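Local coordinates for protein putative NADPH-dependent oxidoreductase (Desulfitobacterium hafniense DCB-2, PDB 3DB2) that is a putative NADPH-dependent oxidoreductase, built from a Rossmann-fold nucleotide-binding domain and a second sheet domain of the GFO/IDH/MocA family, that probably transfers hydride between substrate and cofactor, at residues C[70-75]-C[80-85]; C[9-14]-C[59-64]; C[18-23]-C[92-97]; C[118-123]-C[325-330]. One frame throughout, in Å; residues are numbered along the deposited sequence.

Interaction 1 (C[70-75]-C[80-85]); sequences VIITVP and AEVIEQ
Ile72 and Val74 meet Val82 and Ile83 without a flat group among them: no ring, amide or carboxylate takes part, and only the methyl and methylene groups of branched aliphatic side chains meet. Ile72 and Val82 bury the most surface here. Ile72 CG2 is anti to the backbone N and its CG1 lies beside that N (chi1 -59°); with chi2 extended at 170°, CD1 is pushed outward against helix 79-88. There CD1 rests 3.7 Å from Ile83 CG1 and 3.9 Å from Val82 CG1, bridging two consecutive helix residues. The Val82 methyl CG1, anti to its own backbone N, sits in the fork between Ile72 CG1 and Ile72 CG2, each 4.2 Å from it. Ile72 and Val82 run alongside each other in opposing senses, while Ile83 lies roughly perpendicular to Ile72. The other methyl of Val82 serves the loop after the strand: its CG2 is 4.3 Å from Val74 CG2, a looser touch. No hydrogen bond joins the two segments, so dispersion and burial of apolar surface hold them. This is the strand-to-helix half of a beta-alpha-beta crossover in the Rossmann sheet, running from strand 69-72 through helix 79-88 to strand 92-96. Val74 and Val82 also touch Ile11 of the neighbouring strand 6-11. On the strand 92-96 side, Val95 touches both Ile72 and Ile83, while helix 103-116 flanks helix 79-88 through Ile109 against Ile83 and a Glu84-Arg108 salt bridge.

Interaction 2 (C[9-14]-C[59-64]); sequences AAIGLG and EALLAR
Leu61 sets its forked end against Ala9 and Ile11 of the first strand of the Rossmann fold, strand 6-11, and of the three it buries the most surface in the contact. Its CG is anti to the backbone N (chi1 -175°), which carries the fork away from helix 58-62 and down onto the sheet. Both prongs reach Ala9: the lone methyl CB of Ala9 is 3.9 Å from Leu61 CD2 and 4.0 Å from Leu61 CD1. Ala9 offers only its CB, and Ile11, two residues on and on the same face of the sheet, adds the next patch. No polar bond crosses the interface. Around it, Leu61 also touches Tyr36 of strand 30-36, and Ile11 leans on Cys86 of helix 79-88. Just beyond Ile11 the strand passes into a Gly12-Leu13-Gly14 turn that fits the glycine-rich loop of dinucleotide-binding proteins; Gly12 adopts backbone angles that call for glycine, and Gly14 occupies the N-cap position of the following helix. The Ile11 and Leu61 chains cross obliquely: Ile11 CG1 lies 4.0 Å from Leu61 CD1, and Ile11 CD1 lies 4.1 Å from Leu61 CD2.

Interaction 3 (C[18-23]-C[92-97]); sequences YVMADA and HIYVEK
Met20, present as selenomethionine, reaches from helix 15-24 to Tyr94 and Glu96 of strand 92-96, across one face of the Rossmann sheet. Its CB points toward the strand, and CG, placed beside the backbone N and anti to the carbonyl carbon, carries the chain outward. CB and CG only span the gap; the last two atoms make the contact. Two bends, chi2 -51° and chi3 -67°, fold the chain so that the selenium and the methyl face different partners. The SE atom lies 3.6 Å from Glu96 OE2 and is more distant from Tyr94 OH, at 4.2 Å. The terminal methyl meets the phenol end of the tyrosine obliquely: Met20 CE is 3.6 Å from Tyr94 OH, and the ring carbon Tyr94 CZ is 3.9 Å from that same methyl. The tyrosine comes from the opposite direction. Both polar groups touched by Met20 are bound to others: Tyr94 OH is hydrogen-bonded to Glu306 of helix 302-316, and Glu96 OE2 accepts from Trp16 NE1. The methionine thus packs against a carboxylate and a hydroxyl that are already engaged. Glu96 and Lys97 open the Glu-Lys-Pro motif common in this oxidoreductase family, whose lysine is often placed near cofactor and substrate; a similar role here is inferred. The second carboxylate oxygen turns back to its own chain, where Lys97 N donates to Glu96 OE1 at 2.7 Å, meeting it on the anti side and 26° out of the carboxylate plane.

Interaction 4 (C[118-123]-C[325-330]); sequences VKFLCG and EASLRN
Ser327 turns its hydroxyl toward Cys122, and its OG meets the CB of Cys122. The torsion of the serine (chi1 -55°) sets OG beside its backbone N and anti to the carbonyl carbon. From there it is hydrogen-bonded back to the carbonyl of Gly323, just before its own helix, and the same atom also touches the strand. OG stands only 3.0 Å from Cys122 CB, short for an oxygen against an aliphatic carbon, and the CB atoms of Cys122 and Ser327 are 3.8 Å apart. Cys122 holds SG anti to its backbone N (chi1 179°), which turns the sulfur aside and leaves CB as the nearer atom: Cys122 SG is 3.8 Å from Ser327 OG and 4.1 Å from Ser327 CB, with no hydrogen bond between the pair. Strand 120-123 is the last strand of the parallel Rossmann sheet, and the chain runs through most of the mixed sheet before helix 324-343 packs on it. Just ahead of this helix, Ile322 is joined to Cys122 by backbone hydrogen bonding, and Thr320 OG1 is hydrogen-bonded to Phe120 O. The Phe120 ring, thrown out with CG anti to the backbone N (chi1 173°), presents its edge to the helix: Ser327 OG lies near the ring plane, 4.3 Å from Phe120 CE2. The ring also touches Ile109 and Ile113 of helix 103-116.

In the fold
The parallel sheet ties the four contacts together. Interactions 1 and 2, with centres about 10 Å apart, lie on neighbouring strands, 69-72 and 6-11, joined by Ile71 N to Ala9 O at 2.8 Å. Interactions 1 and 3, centres about 11 Å apart, are linked by Ile72 N to Tyr94 O, also 2.8 Å; interaction 1 is nested in the chain loop that interaction 3 closes. Interaction 4 continues the sheet through Gly123 N to Val95 O, its centre about 14 Å from that of interaction 3 but about 21 Å from that of interaction 2. The glycine-rich turn in 9-14, which Val74 of interaction 1 touches, probably marks the cofactor site.

Interaction 1 (C[70-75]-C[80-85])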
# COMPACT_ATOMS: atom_id res chain seq x y z
N VAL C 70 0.97 7.50 37.73
CA VAL C 70 -0.39 7.73 37.24
C VAL C 70 -0.55 7.13 35.83
O VAL C 70 0.36 7.10 35.02
CB VAL C 70 -0.77 9.21 37.20
CG1 VAL C 70 -0.78 9.81 38.61
CG2 VAL C 70 0.20 10.01 36.33
N ILE C 71 -1.78 6.68 35.58
CA ILE C 71 -2.17 6.07 34.30
C ILE C 71 -3.24 6.97 33.69
O ILE C 71 -4.40 6.96 34.11
CB ILE C 71 -2.62 4.63 34.56
CG1 ILE C 71 -1.46 3.77 35.13
CG2 ILE C 71 -3.23 4.00 33.31
CD1 ILE C 71 -1.88 2.43 35.63
N ILE C 72 -2.84 7.80 32.74
CA ILE C 72 -3.61 8.90 32.20
C ILE C 72 -4.32 8.50 30.91
O ILE C 72 -3.68 8.28 29.88
CB ILE C 72 -2.72 10.14 31.95
CG1 ILE C 72 -2.05 10.59 33.25
CG2 ILE C 72 -3.44 11.29 31.28
CD1 ILE C 72 -0.97 11.63 33.07
N THR C 73 -5.63 8.41 30.99
CA THR C 73 -6.50 8.05 29.88
C THR C 73 -7.58 9.12 29.70
O THR C 73 -8.75 8.80 29.61
CB THR C 73 -7.16 6.68 30.09
OG1 THR C 73 -7.80 6.60 31.36
CG2 THR C 73 -6.14 5.53 30.17
N VAL C 74 -7.15 10.36 29.67
CA VAL C 74 -7.98 11.55 29.49
C VAL C 74 -7.93 11.99 28.04
O VAL C 74 -7.06 11.44 27.33
CB VAL C 74 -7.48 12.68 30.41
CG1 VAL C 74 -7.39 12.22 31.86
CG2 VAL C 74 -6.11 13.15 29.90
N PRO C 75 -8.78 12.90 27.59
CA PRO C 75 -8.71 13.32 26.19
C PRO C 75 -7.38 13.91 25.75
O PRO C 75 -6.74 14.59 26.54
CB PRO C 75 -9.76 14.45 26.09
CG PRO C 75 -10.65 14.28 27.27
CD PRO C 75 -9.87 13.57 28.32
N ALA C 80 -1.36 17.21 28.32
CA ALA C 80 -0.30 18.13 28.69
C ALA C 80 -0.50 18.70 30.10
O ALA C 80 0.36 18.59 30.96
CB ALA C 80 -0.21 19.31 27.74
N GLU C 81 -1.65 19.32 30.36
CA GLU C 81 -1.82 19.89 31.70
C GLU C 81 -1.92 18.80 32.75
O GLU C 81 -1.52 18.95 33.91
CB GLU C 81 -3.06 20.80 31.72
CG GLU C 81 -4.34 20.06 31.42
CD GLU C 81 -5.54 20.98 31.32
OE1 GLU C 81 -5.86 21.37 30.18
OE2 GLU C 81 -6.15 21.28 32.37
N VAL C 82 -2.47 17.63 32.40
CA VAL C 82 -2.57 16.60 33.45
C VAL C 82 -1.20 16.04 33.77
O VAL C 82 -0.82 15.87 34.94
CB VAL C 82 -3.54 15.50 33.03
CG1 VAL C 82 -3.52 14.39 34.05
CG2 VAL C 82 -4.94 16.05 32.87
N ILE C 83 -0.42 15.75 32.73
CA ILE C 83 0.97 15.32 32.94
C ILE C 83 1.75 16.37 33.71
O ILE C 83 2.52 16.07 34.63
CB ILE C 83 1.67 15.00 31.59
CG1 ILE C 83 1.04 13.82 30.85
CG2 ILE C 83 3.15 14.77 31.79
CD1 ILE C 83 1.36 13.77 29.34
N GLU C 84 1.59 17.64 33.39
CA GLU C 84 2.37 18.66 34.11
C GLU C 84 2.02 18.64 35.60
O GLU C 84 2.93 18.64 36.42
CB GLU C 84 2.13 20.03 33.49
CG GLU C 84 2.82 20.34 32.18
CD GLU C 84 2.31 21.59 31.49
OE1 GLU C 84 1.16 22.00 31.73
OE2 GLU C 84 3.07 22.19 30.69
N GLN C 85 0.72 18.61 35.92
CA GLN C 85 0.33 18.58 37.33
C GLN C 85 0.84 17.34 38.02
O GLN C 85 1.37 17.39 39.15
CB GLN C 85 -1.18 18.69 37.46
CG GLN C 85 -1.59 19.06 38.89
CD GLN C 85 -3.07 19.05 39.18
OE1 GLN C 85 -3.92 18.78 38.33
NE2 GLN C 85 -3.42 19.35 40.42

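Interaction 2 (C[9-14]-C[59-64])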
# COMPACT_ATOMS: atom_id res chain seq x y z
N ALA C 9 -2.39 5.14 40.12
CA ALA C 9 -3.69 5.82 40.14
C ALA C 9 -4.17 5.98 38.70
O ALA C 9 -3.35 6.35 37.86
CB ALA C 9 -3.70 7.20 40.76
N ALA C 10 -5.45 5.75 38.49
CA ALA C 10 -6.12 5.88 37.21
C ALA C 10 -6.72 7.28 37.13
O ALA C 10 -7.51 7.68 37.97
CB ALA C 10 -7.19 4.82 36.94
N ILE C 11 -6.31 8.04 36.14
CA ILE C 11 -6.88 9.34 35.85
C ILE C 11 -7.56 9.36 34.49
O ILE C 11 -6.93 9.15 33.45
CB ILE C 11 -5.79 10.42 35.98
CG1 ILE C 11 -5.30 10.55 37.43
CG2 ILE C 11 -6.28 11.74 35.44
CD1 ILE C 11 -3.94 11.17 37.57
N GLY C 12 -8.87 9.59 34.51
CA GLY C 12 -9.66 9.63 33.27
C GLY C 12 -10.39 8.29 33.23
O GLY C 12 -9.84 7.23 32.92
N LEU C 13 -11.67 8.26 33.60
CA LEU C 13 -12.25 6.92 33.82
C LEU C 13 -13.33 6.61 32.79
O LEU C 13 -14.43 6.16 33.13
CB LEU C 13 -12.73 6.85 35.25
CG LEU C 13 -11.69 7.24 36.31
CD1 LEU C 13 -12.32 7.19 37.69
CD2 LEU C 13 -10.49 6.33 36.25
N GLY C 14 -13.01 6.85 31.52
CA GLY C 14 -13.76 6.40 30.37
C GLY C 14 -13.57 4.92 30.08
O GLY C 14 -13.01 4.10 30.79
N GLU C 59 -5.66 17.12 43.68
CA GLU C 59 -4.73 17.40 44.78
C GLU C 59 -4.76 16.26 45.78
O GLU C 59 -3.79 15.78 46.37
CB GLU C 59 -5.14 18.75 45.38
CG GLU C 59 -4.93 19.96 44.50
CD GLU C 59 -5.85 20.11 43.31
OE1 GLU C 59 -7.06 19.78 43.37
OE2 GLU C 59 -5.36 20.60 42.26
N ALA C 60 -5.93 15.70 45.98
CA ALA C 60 -6.21 14.67 46.98
C ALA C 60 -5.51 13.39 46.52
O ALA C 60 -4.93 12.62 47.27
CB ALA C 60 -7.70 14.50 47.15
N LEU C 61 -5.59 13.18 45.20
CA LEU C 61 -4.92 12.00 44.60
C LEU C 61 -3.42 12.17 44.74
O LEU C 61 -2.68 11.28 45.18
CB LEU C 61 -5.37 11.86 43.16
CG LEU C 61 -4.93 10.66 42.32
CD1 LEU C 61 -6.03 10.35 41.32
CD2 LEU C 61 -3.60 11.00 41.66
N LEU C 62 -2.91 13.35 44.39
CA LEU C 62 -1.46 13.52 44.35
C LEU C 62 -0.85 13.51 45.74
O LEU C 62 0.34 13.22 45.88
CB LEU C 62 -1.18 14.79 43.56
CG LEU C 62 -1.53 14.71 42.06
CD1 LEU C 62 -1.46 16.07 41.39
CD2 LEU C 62 -0.59 13.72 41.36
N ALA C 63 -1.67 13.79 46.74
CA ALA C 63 -1.21 13.78 48.13
C ALA C 63 -0.96 12.37 48.65
O ALA C 63 -0.30 12.19 49.68
CB ALA C 63 -2.20 14.48 49.05
N ARG C 64 -1.45 11.34 47.98
CA ARG C 64 -1.14 9.98 48.38
C ARG C 64 0.28 9.54 48.06
O ARG C 64 0.71 9.56 46.90
CB ARG C 64 -2.11 9.04 47.68
CG ARG C 64 -3.57 9.46 47.77
CD ARG C 64 -4.41 8.31 47.25
NE ARG C 64 -5.81 8.43 47.61
CZ ARG C 64 -6.51 7.77 48.52
NH1 ARG C 64 -5.98 6.84 49.28
NH2 ARG C 64 -7.80 8.09 48.64

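Interaction 3 (C[18-23]-C[92-97])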
# COMPACT_ATOMS: atom_id res chain seq x y z
N TYR C 18 -10.99 1.31 31.65
CA TYR C 18 -11.38 -0.02 32.10
C TYR C 18 -10.68 -1.13 31.31
O TYR C 18 -10.29 -2.18 31.80
CB TYR C 18 -12.90 -0.15 31.93
CG TYR C 18 -13.74 0.66 32.90
CD1 TYR C 18 -13.89 2.03 32.80
CD2 TYR C 18 -14.38 0.02 33.95
CE1 TYR C 18 -14.66 2.75 33.71
CE2 TYR C 18 -15.15 0.72 34.85
CZ TYR C 18 -15.29 2.08 34.73
OH TYR C 18 -16.08 2.72 35.67
N VAL C 19 -10.55 -0.93 30.00
CA VAL C 19 -9.78 -1.90 29.21
C VAL C 19 -8.37 -1.98 29.77
O VAL C 19 -7.88 -3.11 29.90
CB VAL C 19 -9.76 -1.51 27.73
CG1 VAL C 19 -8.81 -2.35 26.88
CG2 VAL C 19 -11.18 -1.65 27.19
N MSE C 20 -7.78 -0.82 30.10
CA MSE C 20 -6.42 -0.84 30.64
C MSE C 20 -6.39 -1.60 31.96
O MSE C 20 -5.58 -2.52 32.11
CB MSE C 20 -5.85 0.57 30.81
CG MSE C 20 -5.42 1.31 29.54
SE MSE C 20 -4.22 0.29 28.37
CE MSE C 20 -2.70 0.25 29.57
N ALA C 21 -7.28 -1.24 32.89
CA ALA C 21 -7.26 -1.87 34.21
C ALA C 21 -7.57 -3.36 34.15
O ALA C 21 -7.02 -4.15 34.92
CB ALA C 21 -8.24 -1.14 35.13
N ASP C 22 -8.45 -3.77 33.27
CA ASP C 22 -8.71 -5.19 33.07
C ASP C 22 -7.41 -5.94 32.80
O ASP C 22 -7.14 -7.05 33.22
CB ASP C 22 -9.69 -5.37 31.91
CG ASP C 22 -11.12 -5.11 32.33
OD1 ASP C 22 -11.36 -4.83 33.52
OD2 ASP C 22 -12.00 -5.15 31.44
N ALA C 23 -6.49 -5.30 32.07
CA ALA C 23 -5.19 -5.97 31.87
C ALA C 23 -4.22 -5.74 33.01
O ALA C 23 -3.63 -6.71 33.53
CB ALA C 23 -4.65 -5.46 30.54
N HIS C 92 5.50 9.44 38.48
CA HIS C 92 5.89 8.82 37.21
C HIS C 92 4.66 8.71 36.32
O HIS C 92 3.51 8.60 36.77
CB HIS C 92 6.58 7.50 37.50
CG HIS C 92 7.73 7.67 38.45
ND1 HIS C 92 7.87 6.98 39.63
CD2 HIS C 92 8.79 8.49 38.44
CE1 HIS C 92 8.98 7.35 40.26
NE2 HIS C 92 9.59 8.29 39.54
N ILE C 93 4.85 8.75 34.98
CA ILE C 93 3.76 8.99 34.07
C ILE C 93 3.60 7.85 33.07
O ILE C 93 4.54 7.52 32.35
CB ILE C 93 4.00 10.28 33.26
CG1 ILE C 93 4.21 11.57 34.07
CG2 ILE C 93 2.88 10.45 32.25
CD1 ILE C 93 2.98 12.01 34.84
N TYR C 94 2.41 7.28 33.02
CA TYR C 94 1.90 6.53 31.87
C TYR C 94 0.81 7.43 31.26
O TYR C 94 -0.13 7.87 31.91
CB TYR C 94 1.46 5.11 32.23
CG TYR C 94 0.88 4.41 31.01
CD1 TYR C 94 -0.46 4.50 30.67
CD2 TYR C 94 1.70 3.65 30.19
CE1 TYR C 94 -1.01 3.90 29.58
CE2 TYR C 94 1.17 3.02 29.07
CZ TYR C 94 -0.17 3.15 28.79
OH TYR C 94 -0.74 2.54 27.69
N VAL C 95 0.93 7.68 29.95
CA VAL C 95 -0.11 8.35 29.20
C VAL C 95 -0.42 7.54 27.93
O VAL C 95 0.44 6.94 27.29
CB VAL C 95 0.20 9.82 28.89
CG1 VAL C 95 1.34 10.01 27.92
CG2 VAL C 95 -1.04 10.55 28.36
N GLU C 96 -1.71 7.49 27.59
CA GLU C 96 -2.14 6.77 26.41
C GLU C 96 -1.65 7.54 25.18
O GLU C 96 -1.36 8.73 25.19
CB GLU C 96 -3.64 6.66 26.24
CG GLU C 96 -4.15 5.27 26.55
CD GLU C 96 -3.47 4.21 25.69
OE1 GLU C 96 -2.89 4.50 24.62
OE2 GLU C 96 -3.53 3.05 26.14
N LYS C 97 -1.57 6.80 24.08
CA LYS C 97 -1.14 7.37 22.83
C LYS C 97 -2.11 8.39 22.18
O LYS C 97 -3.32 8.11 22.51
CB LYS C 97 -0.82 6.38 21.71
CG LYS C 97 -1.67 5.15 21.66
CD LYS C 97 -3.15 5.36 21.49
CE LYS C 97 -3.48 5.85 20.09
NZ LYS C 97 -4.80 5.26 19.69

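Interaction 4 (C[118-123]-C[325-330])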
# COMPACT_ATOMS: atom_id res chain seq x y z
N VAL C 118 10.94 12.49 36.21
CA VAL C 118 10.13 11.28 36.37
C VAL C 118 10.20 10.40 35.12
O VAL C 118 10.50 10.87 34.03
CB VAL C 118 8.68 11.67 36.71
CG1 VAL C 118 8.67 12.50 37.98
CG2 VAL C 118 8.02 12.46 35.61
N LYS C 119 10.02 9.11 35.24
CA LYS C 119 9.80 8.11 34.25
C LYS C 119 8.51 8.47 33.48
O LYS C 119 7.51 8.94 34.01
CB LYS C 119 9.65 6.71 34.82
CG LYS C 119 10.83 6.27 35.67
CD LYS C 119 12.15 6.83 35.16
CE LYS C 119 13.29 6.05 35.81
NZ LYS C 119 14.56 6.22 35.05
N PHE C 120 8.58 8.22 32.19
CA PHE C 120 7.50 8.53 31.26
C PHE C 120 7.39 7.43 30.21
O PHE C 120 8.44 7.14 29.63
CB PHE C 120 7.76 9.88 30.63
CG PHE C 120 6.78 10.24 29.52
CD1 PHE C 120 5.60 10.88 29.86
CD2 PHE C 120 7.02 9.96 28.18
CE1 PHE C 120 4.68 11.19 28.89
CE2 PHE C 120 6.10 10.26 27.20
CZ PHE C 120 4.93 10.89 27.57
N LEU C 121 6.18 6.95 29.98
CA LEU C 121 5.85 6.11 28.81
C LEU C 121 4.59 6.68 28.16
O LEU C 121 3.57 6.96 28.80
CB LEU C 121 5.74 4.64 29.18
CG LEU C 121 5.42 3.63 28.08
CD1 LEU C 121 6.56 3.54 27.07
CD2 LEU C 121 5.15 2.23 28.65
N CYS C 122 4.65 6.86 26.84
CA CYS C 122 3.45 7.14 26.05
C CYS C 122 3.07 5.83 25.37
O CYS C 122 3.80 5.34 24.52
CB CYS C 122 3.68 8.26 25.05
SG CYS C 122 2.20 8.59 24.08
N GLY C 123 1.99 5.17 25.75
CA GLY C 123 1.63 3.85 25.40
C GLY C 123 1.14 3.64 23.98
O GLY C 123 -0.05 3.72 23.72
N GLU C 325 10.26 12.23 23.44
CA GLU C 325 10.84 12.59 22.15
C GLU C 325 10.32 11.68 21.03
O GLU C 325 9.87 12.13 19.98
CB GLU C 325 12.35 12.46 22.24
CG GLU C 325 13.19 13.40 21.42
CD GLU C 325 14.65 13.18 21.82
OE1 GLU C 325 15.23 12.14 21.42
OE2 GLU C 325 15.17 14.06 22.54
N ALA C 326 10.41 10.39 21.28
CA ALA C 326 9.97 9.34 20.38
C ALA C 326 8.48 9.53 20.09
O ALA C 326 8.05 9.47 18.95
CB ALA C 326 10.29 7.98 20.94
N SER C 327 7.70 9.76 21.14
CA SER C 327 6.25 9.96 20.93
C SER C 327 5.99 11.18 20.07
O SER C 327 5.12 11.16 19.19
CB SER C 327 5.52 10.10 22.27
OG SER C 327 5.80 8.99 23.10
N LEU C 328 6.75 12.23 20.36
CA LEU C 328 6.66 13.49 19.62
C LEU C 328 6.98 13.18 18.15
O LEU C 328 6.33 13.76 17.28
CB LEU C 328 7.57 14.55 20.22
CG LEU C 328 7.46 15.98 19.70
CD1 LEU C 328 7.91 16.96 20.77
CD2 LEU C 328 8.27 16.20 18.44
N ARG C 329 7.94 12.31 17.87
CA ARG C 329 8.26 12.02 16.49
C ARG C 329 7.08 11.36 15.78
O ARG C 329 6.87 11.59 14.59
CB ARG C 329 9.47 11.10 16.35
CG ARG C 329 10.80 11.79 16.09
CD ARG C 329 11.78 10.85 15.42
NE ARG C 329 12.55 11.46 14.35
CZ ARG C 329 12.24 11.51 13.06
NH1 ARG C 329 11.11 10.98 12.60
NH2 ARG C 329 13.08 12.11 12.23
N ASN C 330 6.32 10.56 16.52
CA ASN C 330 5.13 9.94 15.92
C ASN C 330 4.08 10.98 15.59
O ASN C 330 3.45 11.00 14.52
CB ASN C 330 4.55 8.87 16.86
CG ASN C 330 5.44 7.65 17.02
OD1 ASN C 330 6.29 7.44 16.16
ND2 ASN C 330 5.20 6.90 18.09